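Local atomic coordinates of fructuronate-tagaturonate epimerase UxaE from Cohnella laeviribosi in complex with 1 glycerol (Cohnella laeviribosi, PDB entry 6IL9), a protein that probably interconverts the uronates D-fructuronate and D-tagaturonate by epimerisation, at a zinc site in a TIM-barrel fold. Residues N413-A418 and P426-E431; K311-I316 and A434-H439; I125-L130 and A403-T408; L373-I378 and E470-A475. One frame throughout, in Å; residues are numbered along the deposited sequence.

In the fold
From the N terminus, contact 3 opens first, on helix 125-131 directly after the second barrel strand. It closes about 270 residues later, in the loop after helix 384-402. Before it closes, contact 2 opens in the loop after barrel strand 300-302 and contact 4 on helix 369-382. Contact 2 closes on helix 432-440 and contact 4 on the C-terminal helix 469-487. These three cross one another. Contact 1 follows the close of contact 3 and lies wholly within the spans of contacts 2 and 4. It touches both, M429 meeting each of them. Contacts 2 and 3 tie barrel elements to the chain after helix 384-402, contact 4 joins two helices, and contact 1 folds one loop on itself.

Contact 1: residues N413-A418 and P426-E431; sequences NIRPLA and PSYMNE
R415 and Y428 meet inside the loop that runs from helix 384-402 to helix 432-440, where the chain folds back on itself. The hydroxyl of Y428 gives its hydrogen to the backbone oxygen of R415, with OH to O at 2.8 Å. It stands above the carbonyl plane, about 50° out of it. Two aliphatic side chains meet the ring at different carbons. I414 CG2 touches Y428 CE1 at 3.7 Å, and the isoleucine stands roughly perpendicular to the tyrosine side chain. L417 CD2 lies 3.7 Å from Y428 CE2. A leucine in place of Y428 would probably leave R415 O without this donor and open a gap between I414 and L417. The loop ends here at a helix start: E431 is at the N-cap position of helix 432-440. The R415 chain bends at chi3 (-65°) and brings one nitrogen to two acceptors. NH2 of R415 bonds S427 OG at 2.9 Å, fairly straight at 162° and in the guanidinium plane. The same NH2 makes a salt bridge to E431 OE2 at 2.8 Å, though that hydrogen bond is bent and weak. S427 OG is also bonded to E424 O. A water accepts hydrogen bonds from R415 N and NE and donates one to E431 OE1 at 2.6 Å. From helix 384-402, H391 meets the Y428 ring.

Contact 2: residues K311-I316 and A434-H439; sequences KGIDYI and ARQLLH
R435 reaches G312 first along helix 432-440. Its NE bonds G312 O at 2.9 Å, nearly straight at 167°. The bond lies in both the carbonyl plane and the guanidinium plane. The other nitrogens have partners too: NH2 makes a salt bridge with D347, and NH1 bonds M429 O. Together the three partners probably fix the turn of the guanidinium. Q436 comes next. Its NE2 gives a hydrogen to K311 O at 2.9 Å, with K311 O in the amide plane. The amide end also lies against I313, with I313 CD1 3.8 Å from Q436 NE2. Q436 OE1 is bonded to T409, and NE2 has a second partner in Q310. An alanine here would probably leave K311 O without its N-H and T409 without its mate. H439 turns its ring toward the loop, CG anti to the backbone N (chi1 -170°). K311 CB sits over the centre of one ring face, 3.5 Å from the centroid, a CH-pi contact. H439 CD2 lies 3.7 Å from G312 N. G312 has a positive phi that favours glycine, and its backbone packs on the helix. H439 NE2 bonds a phosphate oxygen of the phosphoserine at position 346. K311 NZ bonds S344 and a glycerol. TIM barrels carry active sites in loops after the C-terminal strand ends; this one follows strand 300-302 and brings the K311 side chain about 6 Å from the zinc ion.

Contact 3: residues I125-L130 and A403-T408; sequences IRELAL and AYYHVT
Y405 OH bonds the hydroxyl of Y442 and is packed by the aliphatic parts of R126 and E127. From helix 125-131, R126 CD comes within 3.9 Å of Y405 OH, and E127 CG within 4.1 Å of the same atom. R126 and Y405 run alongside each other, pointing opposite ways, with the guanidinium and ring planes 79° apart. R126 leaves the helix with CG anti to its N atom (chi1 169°) and bends at chi3. That brings its NE to the edge of the Y404 ring, 3.2 Å from Y404 CD1. The guanidinium and this ring are 55° apart, and Y404 CB lies over one guanidinium face. The contact is therefore edge-on to the ring and not a cation-pi stack. L130, one helix turn on, fits against both tyrosines. Its CD2 lies over one face of the Y404 ring, 4.4 Å from CZ of Y404. Its CD1 approaches the edge of the other ring, 4.3 Å from Y405 CE2. E127 has its polar partners elsewhere: OE1 bonds the backbone N of S124, just before the helix, and OE2 makes a salt bridge with R99. Helix 125-131 directly follows barrel strand 117-124. Y405 also packs on I440 of helix 432-440, while Y442 of helix 442-446 lies against E127 and L130.

Contact 4: residues L373-I378 and E470-A475; sequences LEAVRI and EDYEAA
Y472 reaches the backbone of helix 369-382 with CE1, and the carbonyl carbon of E374 lies at the ring edge, near its plane. CE1 of Y472 comes within 3.4 Å of A375 N and within 3.7 Å of A375 CB. With CG anti to the backbone N (chi1 -177°), the ring leaves the flank of its own helix and reaches across to A375. The small side chain of A375 probably permits this close approach. On one side of Y472, I378 packs with its CD1 3.8 Å from D471 CB. I378 CG1 faces Y472 CD1 at 4.2 Å. On the other side, E374 OE1 rests 3.7 Å from A475 CB.

Helix 369-382 follows the last strand of the TIM barrel, 363-367, and the C-terminal helix 469-487 packs on it. Their short segments approach to 9.6 Å between axes at 135°, an oblique crossing with opposed senses.

A second layer sets the polar ends. R377 grips E374 in a bidentate, side-on salt bridge within its own helix: NE of R377 bonds E374 OE1 at 2.9 Å, and NH2 of R377 bonds E374 OE2 at 2.9 Å. This is likely to hold the carboxylate steady and balance its charge beside A475. N430 takes a further bond from R377 NH1. D471 makes a salt bridge with R468. Y472 OH bonds N371 O, which fixes the far end of the ring. L465 of helix 458-467 packs on both A375 and Y472.

Contact 1: residues N413-A418 and P426-E431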
# COMPACT_ATOMS: atom_id res chain seq x y z
N ASN A 413 -7.08 -27.82 -3.11
CA ASN A 413 -6.07 -27.75 -4.17
C ASN A 413 -4.65 -27.79 -3.63
O ASN A 413 -3.71 -27.95 -4.42
CB ASN A 413 -6.24 -26.47 -5.00
CG ASN A 413 -7.41 -26.53 -5.95
OD1 ASN A 413 -7.87 -27.62 -6.32
ND2 ASN A 413 -7.88 -25.36 -6.39
N ILE A 414 -4.46 -27.63 -2.33
CA ILE A 414 -3.13 -27.49 -1.75
C ILE A 414 -2.60 -28.88 -1.36
O ILE A 414 -3.23 -29.58 -0.56
CB ILE A 414 -3.15 -26.55 -0.54
CG1 ILE A 414 -3.82 -25.22 -0.92
CG2 ILE A 414 -1.73 -26.30 -0.03
CD1 ILE A 414 -4.00 -24.25 0.27
N ARG A 415 -1.46 -29.27 -1.92
CA ARG A 415 -0.87 -30.56 -1.58
C ARG A 415 -0.56 -30.62 -0.09
O ARG A 415 -0.08 -29.63 0.49
CB ARG A 415 0.42 -30.80 -2.38
CG ARG A 415 0.24 -31.16 -3.85
CD ARG A 415 1.57 -31.02 -4.61
NE ARG A 415 2.01 -29.63 -4.62
CZ ARG A 415 3.24 -29.21 -4.93
NH1 ARG A 415 4.19 -30.07 -5.28
NH2 ARG A 415 3.50 -27.91 -4.89
N PRO A 416 -0.82 -31.75 0.57
CA PRO A 416 -0.42 -31.90 1.97
C PRO A 416 1.09 -31.77 2.11
O PRO A 416 1.84 -32.23 1.24
CB PRO A 416 -0.91 -33.30 2.35
CG PRO A 416 -1.99 -33.62 1.32
CD PRO A 416 -1.57 -32.93 0.07
N LEU A 417 1.51 -31.14 3.20
CA LEU A 417 2.94 -30.91 3.43
C LEU A 417 3.72 -32.22 3.42
O LEU A 417 4.84 -32.29 2.91
CB LEU A 417 3.14 -30.18 4.76
CG LEU A 417 2.93 -28.66 4.78
CD1 LEU A 417 3.00 -28.12 6.21
CD2 LEU A 417 3.95 -27.95 3.90
N ALA A 418 3.11 -33.29 3.94
CA ALA A 418 3.76 -34.60 3.95
C ALA A 418 3.98 -35.17 2.55
O ALA A 418 4.74 -36.14 2.42
CB ALA A 418 2.93 -35.58 4.79
N PRO A 426 9.07 -24.29 -2.12
CA PRO A 426 8.89 -22.98 -2.75
C PRO A 426 7.82 -22.96 -3.83
O PRO A 426 7.28 -21.88 -4.12
CB PRO A 426 10.27 -22.67 -3.34
CG PRO A 426 11.22 -23.40 -2.44
CD PRO A 426 10.50 -24.69 -2.11
N SER A 427 7.49 -24.12 -4.42
CA SER A 427 6.47 -24.16 -5.46
C SER A 427 5.10 -23.74 -4.94
O SER A 427 4.26 -23.27 -5.72
CB SER A 427 6.40 -25.57 -6.07
OG SER A 427 6.01 -26.55 -5.12
N TYR A 428 4.85 -23.88 -3.63
CA TYR A 428 3.59 -23.39 -3.07
C TYR A 428 3.37 -21.92 -3.39
O TYR A 428 2.23 -21.48 -3.62
CB TYR A 428 3.57 -23.57 -1.56
CG TYR A 428 3.29 -24.96 -1.05
CD1 TYR A 428 2.13 -25.64 -1.39
CD2 TYR A 428 4.18 -25.57 -0.17
CE1 TYR A 428 1.86 -26.91 -0.88
CE2 TYR A 428 3.93 -26.84 0.34
CZ TYR A 428 2.78 -27.49 -0.02
OH TYR A 428 2.54 -28.75 0.51
N MET A 429 4.44 -21.11 -3.35
CA MET A 429 4.28 -19.67 -3.54
C MET A 429 4.09 -19.29 -5.00
O MET A 429 4.03 -18.10 -5.32
CB MET A 429 5.46 -18.92 -2.91
CG MET A 429 5.42 -18.91 -1.36
SD MET A 429 3.92 -18.24 -0.56
CE MET A 429 2.94 -19.74 -0.36
N ASN A 430 3.97 -20.28 -5.88
CA ASN A 430 3.54 -20.07 -7.25
C ASN A 430 2.10 -20.50 -7.50
O ASN A 430 1.63 -20.38 -8.63
CB ASN A 430 4.44 -20.84 -8.23
CG ASN A 430 5.86 -20.32 -8.23
OD1 ASN A 430 6.09 -19.13 -8.04
ND2 ASN A 430 6.81 -21.22 -8.40
N GLU A 431 1.38 -20.97 -6.48
CA GLU A 431 0.04 -21.53 -6.66
C GLU A 431 -1.01 -20.60 -6.08
O GLU A 431 -0.81 -20.01 -5.02
CB GLU A 431 -0.07 -22.90 -5.99
CG GLU A 431 0.93 -23.90 -6.54
CD GLU A 431 1.09 -25.10 -5.64
OE1 GLU A 431 0.48 -25.12 -4.54
OE2 GLU A 431 1.82 -26.04 -6.04
O HOH W 1 -0.14 -27.58 -3.90
O HOH W 2 6.35 -29.43 -6.86

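Contact 2: residues K311-I316 and A434-H439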
# COMPACT_ATOMS: atom_id res chain seq x y z
N LYS A 311 -6.76 -11.05 -3.13
CA LYS A 311 -5.35 -11.06 -2.72
C LYS A 311 -4.62 -12.27 -3.29
O LYS A 311 -5.12 -13.40 -3.23
CB LYS A 311 -5.24 -11.08 -1.20
CG LYS A 311 -5.87 -9.91 -0.49
CD LYS A 311 -5.34 -8.59 -1.02
CE LYS A 311 -5.78 -7.43 -0.12
NZ LYS A 311 -5.73 -6.12 -0.80
N GLY A 312 -3.41 -12.03 -3.81
CA GLY A 312 -2.44 -13.08 -4.07
C GLY A 312 -2.47 -13.67 -5.46
O GLY A 312 -1.53 -14.38 -5.85
N ILE A 313 -3.52 -13.39 -6.23
CA ILE A 313 -3.77 -14.08 -7.48
C ILE A 313 -4.05 -13.06 -8.57
O ILE A 313 -4.22 -11.87 -8.31
CB ILE A 313 -4.95 -15.05 -7.34
CG1 ILE A 313 -6.22 -14.29 -6.94
CG2 ILE A 313 -4.61 -16.13 -6.31
CD1 ILE A 313 -7.50 -15.13 -7.20
N ASP A 314 -4.11 -13.54 -9.81
CA ASP A 314 -4.47 -12.71 -10.95
C ASP A 314 -5.99 -12.50 -11.01
O ASP A 314 -6.76 -13.06 -10.23
CB ASP A 314 -3.97 -13.37 -12.25
CG ASP A 314 -3.69 -12.37 -13.36
OD1 ASP A 314 -4.13 -11.21 -13.30
OD2 ASP A 314 -3.02 -12.76 -14.34
N TYR A 315 -6.40 -11.65 -11.95
CA TYR A 315 -7.80 -11.26 -12.14
C TYR A 315 -8.74 -12.46 -12.30
O TYR A 315 -8.39 -13.46 -12.93
CB TYR A 315 -7.88 -10.37 -13.39
CG TYR A 315 -9.27 -9.87 -13.73
CD1 TYR A 315 -9.91 -8.92 -12.94
CD2 TYR A 315 -9.93 -10.32 -14.87
CE1 TYR A 315 -11.16 -8.45 -13.26
CE2 TYR A 315 -11.18 -9.86 -15.20
CZ TYR A 315 -11.80 -8.91 -14.39
OH TYR A 315 -13.06 -8.43 -14.71
N ILE A 316 -9.94 -12.34 -11.74
CA ILE A 316 -11.04 -13.28 -11.97
C ILE A 316 -12.11 -12.57 -12.77
O ILE A 316 -12.63 -11.53 -12.33
CB ILE A 316 -11.63 -13.82 -10.65
CG1 ILE A 316 -10.63 -14.68 -9.89
CG2 ILE A 316 -12.87 -14.66 -10.94
CD1 ILE A 316 -11.04 -14.95 -8.45
N ALA A 434 -2.40 -21.86 -2.22
CA ALA A 434 -1.38 -21.71 -1.17
C ALA A 434 -0.96 -20.25 -1.00
O ALA A 434 -0.73 -19.80 0.13
CB ALA A 434 -0.17 -22.59 -1.48
N ARG A 435 -0.84 -19.50 -2.10
CA ARG A 435 -0.53 -18.08 -1.97
C ARG A 435 -1.58 -17.36 -1.12
O ARG A 435 -1.24 -16.58 -0.23
CB ARG A 435 -0.41 -17.41 -3.34
CG ARG A 435 0.94 -17.65 -4.01
CD ARG A 435 1.03 -16.93 -5.35
NE ARG A 435 1.06 -15.47 -5.22
CZ ARG A 435 2.14 -14.77 -4.92
NH1 ARG A 435 3.29 -15.39 -4.70
NH2 ARG A 435 2.07 -13.43 -4.82
N GLN A 436 -2.87 -17.63 -1.38
CA GLN A 436 -3.90 -16.96 -0.59
C GLN A 436 -3.85 -17.40 0.87
O GLN A 436 -4.08 -16.59 1.78
CB GLN A 436 -5.27 -17.23 -1.18
CG GLN A 436 -5.44 -16.59 -2.55
CD GLN A 436 -6.90 -16.47 -2.93
OE1 GLN A 436 -7.66 -17.43 -2.83
NE2 GLN A 436 -7.30 -15.28 -3.37
N LEU A 437 -3.56 -18.68 1.10
CA LEU A 437 -3.46 -19.21 2.46
C LEU A 437 -2.44 -18.43 3.27
O LEU A 437 -2.71 -18.01 4.40
CB LEU A 437 -3.09 -20.69 2.40
CG LEU A 437 -2.67 -21.36 3.71
CD1 LEU A 437 -3.89 -21.50 4.61
CD2 LEU A 437 -2.03 -22.72 3.42
N LEU A 438 -1.25 -18.22 2.69
CA LEU A 438 -0.19 -17.51 3.41
C LEU A 438 -0.39 -16.00 3.38
O LEU A 438 0.01 -15.31 4.32
CB LEU A 438 1.18 -17.88 2.81
CG LEU A 438 1.90 -19.12 3.39
CD1 LEU A 438 2.31 -18.89 4.83
CD2 LEU A 438 1.06 -20.40 3.29
N HIS A 439 -1.03 -15.47 2.32
CA HIS A 439 -1.19 -14.02 2.18
C HIS A 439 -2.00 -13.47 3.35
O HIS A 439 -1.60 -12.50 3.99
CB HIS A 439 -1.89 -13.71 0.85
CG HIS A 439 -1.90 -12.26 0.46
ND1 HIS A 439 -2.49 -11.28 1.23
CD2 HIS A 439 -1.44 -11.63 -0.65
CE1 HIS A 439 -2.38 -10.11 0.62
NE2 HIS A 439 -1.74 -10.30 -0.52

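Contact 3: residues I125-L130 and A403-T408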
# COMPACT_ATOMS: atom_id res chain seq x y z
N ILE A 125 -5.05 0.40 8.57
CA ILE A 125 -5.33 0.30 10.00
C ILE A 125 -5.41 -1.16 10.43
O ILE A 125 -4.89 -1.54 11.49
CB ILE A 125 -6.63 1.07 10.34
CG1 ILE A 125 -6.43 2.57 10.14
CG2 ILE A 125 -7.06 0.78 11.76
CD1 ILE A 125 -5.43 3.17 11.10
N ARG A 126 -6.05 -2.00 9.61
CA ARG A 126 -6.12 -3.42 9.91
C ARG A 126 -4.74 -4.07 9.90
O ARG A 126 -4.44 -4.89 10.77
CB ARG A 126 -7.04 -4.12 8.90
CG ARG A 126 -6.98 -5.64 8.96
CD ARG A 126 -8.13 -6.26 8.21
NE ARG A 126 -9.41 -5.85 8.80
CZ ARG A 126 -10.50 -5.57 8.09
NH1 ARG A 126 -10.47 -5.67 6.77
NH2 ARG A 126 -11.61 -5.21 8.71
N GLU A 127 -3.90 -3.71 8.93
CA GLU A 127 -2.55 -4.27 8.90
C GLU A 127 -1.76 -3.90 10.14
O GLU A 127 -1.00 -4.72 10.67
CB GLU A 127 -1.82 -3.80 7.65
CG GLU A 127 -2.16 -4.59 6.42
CD GLU A 127 -1.62 -3.94 5.15
OE1 GLU A 127 -1.87 -2.73 4.93
OE2 GLU A 127 -0.95 -4.65 4.37
N LEU A 128 -1.89 -2.65 10.61
CA LEU A 128 -1.22 -2.26 11.85
C LEU A 128 -1.73 -3.10 13.01
O LEU A 128 -0.94 -3.57 13.84
CB LEU A 128 -1.46 -0.79 12.14
CG LEU A 128 -0.89 0.22 11.14
CD1 LEU A 128 -1.29 1.63 11.56
CD2 LEU A 128 0.62 0.07 11.03
N ALA A 129 -3.04 -3.31 13.09
CA ALA A 129 -3.62 -4.06 14.20
C ALA A 129 -3.20 -5.52 14.17
O ALA A 129 -2.93 -6.12 15.22
CB ALA A 129 -5.15 -3.93 14.16
N LEU A 130 -3.13 -6.12 12.98
CA LEU A 130 -2.78 -7.53 12.86
C LEU A 130 -1.29 -7.79 13.03
O LEU A 130 -0.91 -8.93 13.34
CB LEU A 130 -3.25 -8.09 11.51
CG LEU A 130 -4.76 -8.19 11.28
CD1 LEU A 130 -5.07 -8.94 9.99
CD2 LEU A 130 -5.43 -8.87 12.47
N ALA A 403 -12.20 -14.08 7.88
CA ALA A 403 -13.11 -13.07 8.39
C ALA A 403 -12.66 -11.65 8.03
O ALA A 403 -13.50 -10.74 8.01
CB ALA A 403 -13.23 -13.21 9.91
N TYR A 404 -11.38 -11.45 7.72
CA TYR A 404 -10.81 -10.14 7.43
C TYR A 404 -10.57 -9.88 5.95
O TYR A 404 -10.49 -8.71 5.54
CB TYR A 404 -9.46 -9.97 8.14
CG TYR A 404 -9.56 -9.86 9.63
CD1 TYR A 404 -9.98 -8.68 10.23
CD2 TYR A 404 -9.23 -10.92 10.45
CE1 TYR A 404 -10.07 -8.56 11.60
CE2 TYR A 404 -9.32 -10.82 11.82
CZ TYR A 404 -9.74 -9.64 12.39
OH TYR A 404 -9.82 -9.52 13.76
N TYR A 405 -10.40 -10.93 5.15
CA TYR A 405 -10.14 -10.79 3.73
C TYR A 405 -11.06 -11.74 2.99
O TYR A 405 -11.17 -12.90 3.37
CB TYR A 405 -8.68 -11.09 3.41
CG TYR A 405 -7.74 -10.10 4.07
CD1 TYR A 405 -7.39 -8.93 3.42
CD2 TYR A 405 -7.22 -10.33 5.33
CE1 TYR A 405 -6.55 -8.01 4.01
CE2 TYR A 405 -6.37 -9.41 5.94
CZ TYR A 405 -6.05 -8.25 5.27
OH TYR A 405 -5.21 -7.31 5.83
N HIS A 406 -11.72 -11.24 1.95
CA HIS A 406 -12.65 -12.07 1.18
C HIS A 406 -11.87 -12.82 0.11
O HIS A 406 -11.33 -12.21 -0.82
CB HIS A 406 -13.75 -11.24 0.54
CG HIS A 406 -14.66 -12.04 -0.34
ND1 HIS A 406 -15.68 -12.82 0.16
CD2 HIS A 406 -14.66 -12.24 -1.68
CE1 HIS A 406 -16.29 -13.44 -0.83
NE2 HIS A 406 -15.70 -13.10 -1.96
N VAL A 407 -11.81 -14.15 0.24
CA VAL A 407 -11.14 -15.00 -0.73
C VAL A 407 -12.01 -16.21 -1.02
O VAL A 407 -12.86 -16.60 -0.22
CB VAL A 407 -9.74 -15.45 -0.23
CG1 VAL A 407 -8.80 -14.24 -0.10
CG2 VAL A 407 -9.86 -16.19 1.12
N THR A 408 -11.80 -16.83 -2.18
CA THR A 408 -12.50 -18.06 -2.52
C THR A 408 -11.55 -19.25 -2.57
O THR A 408 -11.73 -20.19 -3.34
CB THR A 408 -13.25 -17.92 -3.85
OG1 THR A 408 -12.35 -17.45 -4.87
CG2 THR A 408 -14.42 -16.94 -3.71

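Contact 4: residues L373-I378 and E470-A475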
# COMPACT_ATOMS: atom_id res chain seq x y z
N LEU A 373 4.60 -12.17 0.84
CA LEU A 373 4.71 -13.51 0.26
C LEU A 373 6.10 -13.76 -0.32
O LEU A 373 6.56 -14.91 -0.33
CB LEU A 373 3.64 -13.72 -0.82
CG LEU A 373 2.20 -13.88 -0.34
CD1 LEU A 373 1.27 -14.15 -1.53
CD2 LEU A 373 2.05 -15.00 0.71
N GLU A 374 6.80 -12.72 -0.80
CA GLU A 374 8.17 -12.94 -1.24
C GLU A 374 9.09 -13.27 -0.07
O GLU A 374 10.05 -14.03 -0.24
CB GLU A 374 8.71 -11.72 -1.97
CG GLU A 374 8.10 -11.54 -3.36
CD GLU A 374 8.27 -12.74 -4.26
OE1 GLU A 374 9.35 -13.39 -4.24
OE2 GLU A 374 7.31 -13.04 -5.02
N ALA A 375 8.81 -12.72 1.11
CA ALA A 375 9.58 -13.11 2.30
C ALA A 375 9.29 -14.56 2.68
O ALA A 375 10.21 -15.32 3.01
CB ALA A 375 9.26 -12.16 3.46
N VAL A 376 8.02 -14.95 2.61
CA VAL A 376 7.66 -16.35 2.86
C VAL A 376 8.36 -17.27 1.87
O VAL A 376 8.85 -18.34 2.24
CB VAL A 376 6.13 -16.52 2.81
CG1 VAL A 376 5.76 -18.02 2.86
CG2 VAL A 376 5.46 -15.79 3.96
N ARG A 377 8.43 -16.85 0.60
CA ARG A 377 9.12 -17.65 -0.40
C ARG A 377 10.59 -17.85 -0.03
O ARG A 377 11.14 -18.94 -0.21
CB ARG A 377 8.99 -16.99 -1.77
CG ARG A 377 9.40 -17.89 -2.92
CD ARG A 377 9.76 -17.08 -4.15
NE ARG A 377 8.68 -16.23 -4.66
CZ ARG A 377 7.68 -16.66 -5.43
NH1 ARG A 377 7.58 -17.94 -5.75
NH2 ARG A 377 6.76 -15.81 -5.87
N ILE A 378 11.24 -16.81 0.50
CA ILE A 378 12.62 -16.97 0.95
C ILE A 378 12.70 -18.02 2.06
O ILE A 378 13.64 -18.82 2.11
CB ILE A 378 13.21 -15.63 1.41
CG1 ILE A 378 13.37 -14.68 0.22
CG2 ILE A 378 14.54 -15.84 2.16
CD1 ILE A 378 14.30 -15.16 -0.84
N GLU A 470 20.13 -10.30 1.01
CA GLU A 470 20.42 -10.11 -0.41
C GLU A 470 19.46 -10.92 -1.27
O GLU A 470 19.02 -10.45 -2.33
CB GLU A 470 21.87 -10.49 -0.72
CG GLU A 470 22.80 -9.29 -0.80
CD GLU A 470 24.18 -9.67 -1.31
OE1 GLU A 470 24.96 -8.74 -1.63
OE2 GLU A 470 24.49 -10.88 -1.39
N ASP A 471 19.12 -12.14 -0.84
CA ASP A 471 18.15 -12.94 -1.59
C ASP A 471 16.79 -12.28 -1.61
O ASP A 471 16.11 -12.28 -2.64
CB ASP A 471 18.02 -14.35 -0.98
CG ASP A 471 19.23 -15.22 -1.23
OD1 ASP A 471 20.14 -14.83 -1.99
OD2 ASP A 471 19.27 -16.33 -0.66
N TYR A 472 16.35 -11.73 -0.47
CA TYR A 472 15.03 -11.10 -0.41
C TYR A 472 14.98 -9.89 -1.33
O TYR A 472 13.99 -9.69 -2.06
CB TYR A 472 14.71 -10.69 1.04
CG TYR A 472 13.32 -10.07 1.24
CD1 TYR A 472 12.18 -10.64 0.68
CD2 TYR A 472 13.16 -8.92 2.01
CE1 TYR A 472 10.92 -10.08 0.88
CE2 TYR A 472 11.90 -8.34 2.21
CZ TYR A 472 10.78 -8.94 1.64
OH TYR A 472 9.51 -8.40 1.82
N GLU A 473 16.04 -9.07 -1.34
CA GLU A 473 16.01 -7.89 -2.18
C GLU A 473 16.09 -8.24 -3.66
O GLU A 473 15.45 -7.58 -4.48
CB GLU A 473 17.13 -6.95 -1.76
CG GLU A 473 16.85 -6.45 -0.37
CD GLU A 473 17.94 -5.63 0.23
OE1 GLU A 473 18.98 -5.42 -0.43
OE2 GLU A 473 17.73 -5.18 1.38
N ALA A 474 16.81 -9.31 -4.01
CA ALA A 474 16.80 -9.76 -5.40
C ALA A 474 15.42 -10.24 -5.80
O ALA A 474 14.98 -10.03 -6.94
CB ALA A 474 17.82 -10.89 -5.61
N ALA A 475 14.72 -10.89 -4.87
CA ALA A 475 13.37 -11.35 -5.16
C ALA A 475 12.42 -10.17 -5.36
O ALA A 475 11.57 -10.20 -6.26
CB ALA A 475 12.88 -12.26 -4.04